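Local coordinates for conserved hypothetical protein (Sulfolobus solfataricus, PDB 2GF6) that binds coenzyme A and is probably an acyl-CoA thioesterase of the hotdog fold, at residues K84-K92 with S121-L132. Sequence-based numbering, arbitrary orientation.
With COA (coenzyme A), chain E.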
loop_
_atom_site.group_PDB
_atom_site.type_symbol
_atom_site.label_atom_id
_atom_site.label_comp_id
_atom_site.label_asym_id
_atom_site.label_seq_id
_atom_site.Cartn_x
_atom_site.Cartn_y
_atom_site.Cartn_z
ATOM N N LYS A 84 7.832 12.800 22.855
ATOM C CA LYS A 84 8.941 12.933 23.805
ATOM C C LYS A 84 10.133 13.469 23.031
ATOM O O LYS A 84 10.626 12.817 22.110
ATOM C CB LYS A 84 9.339 11.577 24.402
ATOM C CG LYS A 84 8.445 11.042 25.460
ATOM C CD LYS A 84 9.068 9.764 26.088
ATOM C CE LYS A 84 8.289 9.274 27.338
ATOM N NZ LYS A 84 8.060 7.771 27.321
ATOM N N ILE A 85 10.593 14.650 23.404
ATOM C CA ILE A 85 11.746 15.241 22.780
ATOM C C ILE A 85 13.024 14.658 23.409
ATOM O O ILE A 85 13.347 14.973 24.555
ATOM C CB ILE A 85 11.672 16.768 22.912
ATOM C CG1 ILE A 85 10.476 17.285 22.110
ATOM C CG2 ILE A 85 12.976 17.420 22.450
ATOM C CD1 ILE A 85 10.208 18.747 22.304
ATOM N N LEU A 86 13.733 13.807 22.649
ATOM C CA LEU A 86 14.992 13.162 23.101
ATOM C C LEU A 86 16.254 14.020 22.961
ATOM O O LEU A 86 17.228 13.842 23.707
ATOM C CB LEU A 86 15.223 11.850 22.357
ATOM C CG LEU A 86 14.026 10.906 22.288
ATOM C CD1 LEU A 86 14.467 9.602 21.653
ATOM C CD2 LEU A 86 13.447 10.676 23.638
ATOM N N SER A 87 16.245 14.944 22.020
ATOM C CA SER A 87 17.402 15.771 21.784
ATOM C C SER A 87 17.044 17.034 20.990
ATOM O O SER A 87 15.876 17.281 20.672
ATOM C CB SER A 87 18.465 14.953 21.039
ATOM O OG SER A 87 18.068 14.672 19.716
ATOM N N ASN A 88 18.066 17.799 20.623
ATOM C CA ASN A 88 17.897 18.916 19.691
ATOM C C ASN A 88 17.467 18.485 18.280
ATOM O O ASN A 88 17.200 19.329 17.431
ATOM C CB ASN A 88 19.164 19.822 19.655
ATOM C CG ASN A 88 20.402 19.148 19.034
ATOM O OD1 ASN A 88 20.566 17.963 19.100
ATOM N ND2 ASN A 88 21.291 19.941 18.489
ATOM N N LYS A 89 17.341 17.184 18.034
ATOM C CA LYS A 89 17.038 16.722 16.698
ATOM C C LYS A 89 16.198 15.472 16.546
ATOM O O LYS A 89 15.852 15.139 15.418
ATOM C CB LYS A 89 18.341 16.530 15.911
ATOM C CG LYS A 89 19.294 15.530 16.461
ATOM C CD LYS A 89 20.535 15.399 15.578
ATOM C CE LYS A 89 21.378 16.640 15.557
ATOM N NZ LYS A 89 22.676 16.400 14.811
ATOM N N THR A 90 15.854 14.810 17.652
ATOM C CA THR A 90 15.128 13.541 17.626
ATOM C C THR A 90 13.893 13.592 18.543
ATOM O O THR A 90 13.946 14.153 19.645
ATOM C CB THR A 90 16.023 12.435 18.129
ATOM O OG1 THR A 90 17.161 12.334 17.275
ATOM C CG2 THR A 90 15.304 11.163 18.106
ATOM N N ILE A 91 12.791 13.024 18.063
ATOM C CA ILE A 91 11.546 12.936 18.831
ATOM C C ILE A 91 11.063 11.512 18.812
ATOM O O ILE A 91 11.176 10.867 17.793
ATOM C CB ILE A 91 10.442 13.767 18.174
ATOM C CG1 ILE A 91 10.859 15.234 18.115
ATOM C CG2 ILE A 91 9.115 13.647 18.967
ATOM C CD1 ILE A 91 9.996 16.067 17.189
ATOM N N LYS A 92 10.519 11.043 19.932
ATOM C CA LYS A 92 9.901 9.751 20.038
ATOM C C LYS A 92 8.408 9.987 20.164
ATOM O O LYS A 92 7.955 10.544 21.150
ATOM C CB LYS A 92 10.390 9.023 21.274
ATOM C CG LYS A 92 9.754 7.693 21.538
ATOM C CD LYS A 92 10.402 7.088 22.772
ATOM C CE LYS A 92 9.909 5.686 23.038
ATOM N NZ LYS A 92 10.240 5.348 24.437
ATOM N N SER A 121 21.873 14.250 9.937
ATOM C CA SER A 121 20.862 14.741 10.863
ATOM C C SER A 121 21.242 16.186 11.134
ATOM O O SER A 121 22.376 16.550 10.889
ATOM C CB SER A 121 20.822 13.898 12.141
ATOM O OG SER A 121 22.043 13.948 12.851
ATOM N N THR A 122 20.290 17.002 11.597
ATOM C CA THR A 122 20.522 18.420 11.803
ATOM C C THR A 122 19.652 18.923 12.977
ATOM O O THR A 122 18.569 18.419 13.190
ATOM C CB THR A 122 20.225 19.196 10.525
ATOM O OG1 THR A 122 20.674 20.548 10.676
ATOM C CG2 THR A 122 18.789 19.245 10.256
ATOM N N GLU A 123 20.162 19.878 13.753
ATOM C CA GLU A 123 19.417 20.487 14.851
ATOM C C GLU A 123 18.125 21.105 14.316
ATOM O O GLU A 123 18.142 21.752 13.278
ATOM C CB GLU A 123 20.273 21.563 15.525
ATOM C CG GLU A 123 19.542 22.347 16.616
ATOM C CD GLU A 123 20.465 23.055 17.574
ATOM O OE1 GLU A 123 21.251 22.369 18.251
ATOM O OE2 GLU A 123 20.400 24.292 17.659
HETATM N N MSE A 124 17.001 20.895 15.004
HETATM C CA MSE A 124 15.744 21.560 14.634
HETATM C C MSE A 124 15.835 23.061 14.855
HETATM O O MSE A 124 16.335 23.509 15.871
HETATM C CB MSE A 124 14.592 21.023 15.451
HETATM C CG MSE A 124 14.299 19.640 15.097
HETATM SE SE MSE A 124 12.680 19.050 15.956
HETATM C CE MSE A 124 13.494 17.848 17.334
ATOM N N PRO A 125 15.377 23.853 13.887
ATOM C CA PRO A 125 15.460 25.290 14.074
ATOM C C PRO A 125 14.735 25.713 15.338
ATOM O O PRO A 125 13.835 25.006 15.800
ATOM C CB PRO A 125 14.727 25.847 12.847
ATOM C CG PRO A 125 14.764 24.800 11.853
ATOM C CD PRO A 125 14.817 23.502 12.573
ATOM N N LYS A 126 15.106 26.869 15.884
ATOM C CA LYS A 126 14.511 27.313 17.131
ATOM C C LYS A 126 13.046 27.691 16.866
ATOM O O LYS A 126 12.193 27.454 17.715
ATOM C CB LYS A 126 15.328 28.470 17.761
ATOM C CG LYS A 126 16.863 28.143 18.038
ATOM C CD LYS A 126 17.225 27.558 19.461
ATOM C CE LYS A 126 18.684 27.974 19.879
ATOM N NZ LYS A 126 19.341 27.250 21.059
ATOM N N GLU A 127 12.745 28.256 15.692
ATOM C CA GLU A 127 11.343 28.437 15.296
ATOM C C GLU A 127 10.549 27.208 15.742
ATOM O O GLU A 127 9.613 27.298 16.543
ATOM C CB GLU A 127 11.167 28.596 13.771
ATOM C CG GLU A 127 9.781 28.031 13.250
ATOM C CD GLU A 127 9.420 28.402 11.808
ATOM O OE1 GLU A 127 9.453 29.622 11.466
ATOM O OE2 GLU A 127 9.054 27.469 11.040
ATOM N N ILE A 128 10.962 26.058 15.229
ATOM C CA ILE A 128 10.243 24.801 15.414
ATOM C C ILE A 128 10.321 24.276 16.842
ATOM O O ILE A 128 9.315 23.807 17.398
ATOM C CB ILE A 128 10.757 23.768 14.381
ATOM C CG1 ILE A 128 10.166 24.109 13.001
ATOM C CG2 ILE A 128 10.422 22.318 14.770
ATOM C CD1 ILE A 128 11.175 24.101 11.888
HETATM N N MSE A 129 11.499 24.379 17.447
HETATM C CA MSE A 129 11.697 23.834 18.781
HETATM C C MSE A 129 10.978 24.624 19.884
HETATM O O MSE A 129 10.556 24.038 20.883
HETATM C CB MSE A 129 13.187 23.757 19.116
HETATM C CG MSE A 129 13.459 22.900 20.345
HETATM SE SE MSE A 129 12.681 21.118 20.155
HETATM C CE MSE A 129 14.190 20.290 19.429
ATOM N N ASP A 130 10.878 25.946 19.719
ATOM C CA ASP A 130 10.120 26.786 20.644
ATOM C C ASP A 130 8.658 26.327 20.703
ATOM O O ASP A 130 8.078 26.240 21.776
ATOM C CB ASP A 130 10.220 28.273 20.242
ATOM C CG ASP A 130 11.626 28.874 20.492
ATOM O OD1 ASP A 130 12.436 28.220 21.181
ATOM O OD2 ASP A 130 11.921 30.008 20.019
ATOM N N LYS A 131 8.080 25.996 19.549
ATOM C CA LYS A 131 6.667 25.581 19.486
ATOM C C LYS A 131 6.428 24.154 19.994
ATOM O O LYS A 131 5.496 23.910 20.757
ATOM C CB LYS A 131 6.116 25.769 18.068
ATOM C CG LYS A 131 5.921 27.240 17.680
ATOM C CD LYS A 131 4.728 27.434 16.732
ATOM C CE LYS A 131 4.175 28.857 16.744
ATOM N NZ LYS A 131 3.343 29.177 17.943
ATOM N N LEU A 132 7.278 23.224 19.579
ATOM C CA LEU A 132 7.249 21.861 20.099
ATOM C C LEU A 132 7.440 21.770 21.595
ATOM O O LEU A 132 6.921 20.862 22.224
ATOM C CB LEU A 132 8.348 21.010 19.464
ATOM C CG LEU A 132 7.974 20.216 18.226
ATOM C CD1 LEU A 132 9.178 19.409 17.789
ATOM C CD2 LEU A 132 6.755 19.317 18.498
HETATM N N1A COA E . 16.566 6.385 19.098
HETATM C C2A COA E . 17.016 7.562 19.685
HETATM N N3A COA E . 18.020 8.297 19.079
HETATM C C4A COA E . 18.545 7.841 17.917
HETATM C C5A COA E . 18.100 6.665 17.325
HETATM C C6A COA E . 17.099 5.931 17.915
HETATM N N6A COA E . 16.846 4.702 17.449
HETATM N N7A COA E . 18.795 6.478 16.183
HETATM C C8A COA E . 19.659 7.515 16.027
HETATM N N9A COA E . 19.515 8.346 17.108
HETATM C C1B COA E . 20.320 9.505 17.488
HETATM C C2B COA E . 21.798 9.245 17.607
HETATM O O2B COA E . 22.146 8.721 18.857
HETATM C C3B COA E . 22.345 10.638 17.461
HETATM O O3B COA E . 22.296 11.237 18.751
HETATM P P3B COA E . 23.229 12.470 19.223
HETATM O O7A COA E . 22.341 13.700 19.308
HETATM O O8A COA E . 24.386 12.750 18.287
HETATM O O9A COA E . 23.716 12.147 20.611
HETATM C C4B COA E . 21.365 11.320 16.512
HETATM O O4B COA E . 20.215 10.495 16.503
HETATM C C5B COA E . 21.878 11.439 15.099
HETATM O O5B COA E . 22.103 10.147 14.619
HETATM P P1A COA E . 23.441 9.743 13.833
HETATM O O1A COA E . 23.835 8.320 14.073
HETATM O O2A COA E . 24.549 10.708 14.112
HETATM O O3A COA E . 22.896 9.795 12.325
HETATM P P2A COA E . 23.323 10.733 11.106
HETATM O O4A COA E . 24.598 10.363 10.412
HETATM O O5A COA E . 23.274 12.213 11.375
HETATM O O6A COA E . 22.130 10.350 10.127
HETATM C CBP COA E . 20.452 9.071 9.255
HETATM C CCP COA E . 20.977 9.651 10.552
HETATM C CDP COA E . 21.664 8.633 8.420
HETATM C CEP COA E . 19.684 10.182 8.553
HETATM C CAP COA E . 19.592 7.851 9.533
HETATM O OAP COA E . 20.337 6.820 10.147
HETATM C C9P COA E . 18.990 7.259 8.304
HETATM O O9P COA E . 19.159 7.784 7.008
HETATM N N8P COA E . 18.272 6.197 8.541
HETATM C C7P COA E . 17.440 5.695 7.477
HETATM C C6P COA E . 16.011 5.931 7.877
HETATM C C5P COA E . 15.077 5.271 6.915
HETATM O O5P COA E . 15.419 4.841 5.791
HETATM N N4P COA E . 13.869 5.199 7.426
HETATM C C3P COA E . 12.927 4.277 6.862
HETATM C C2P COA E . 11.703 4.214 7.728
HETATM S S1P COA E . 10.560 3.146 6.940
#
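Lys89 sets CG between its backbone N and carbonyl carbon (chi1 61°) and bends at chi3 (66°), which lays the chain along Ser121 so that NZ donates a hydrogen bond to Ser121 OG (3.2 Å). Ser121 OG (2.6 Å) and N (2.9 Å) both donate to O5A of the coenzyme A diphosphate. Lys89 is thus second shell to the ligand; its charge may help offset the nearby phosphates, though it does not bond to O5A directly. Replacing Lys89 by alanine would remove the amine and is likely to leave Ser121 OG without that donor and the phosphates without this charge. One residue earlier in the turn, Asn88 O accepts a nearly straight bond from Met124 N (2.9 Å, 170°). Asn88 ND2 faces Glu123 OE1, but the modelled separation is doubtfully short. Selenomethionine Met124 bends at chi3, and its CE rests on the Lys89 backbone and Ile91 CG1. Ile91 CD1 and Leu132 CD1 meet tip to tip, tightly, at 3.5 Å. Ile85 CD1 lies 4.0 Å from SE of selenomethionine Met129. The contact joins the turn between strands 76-85 and 90-99 to helix 126-132; Met124 also touches Phe58 of strand 56-67, and Leu132 packs on helix 26-45.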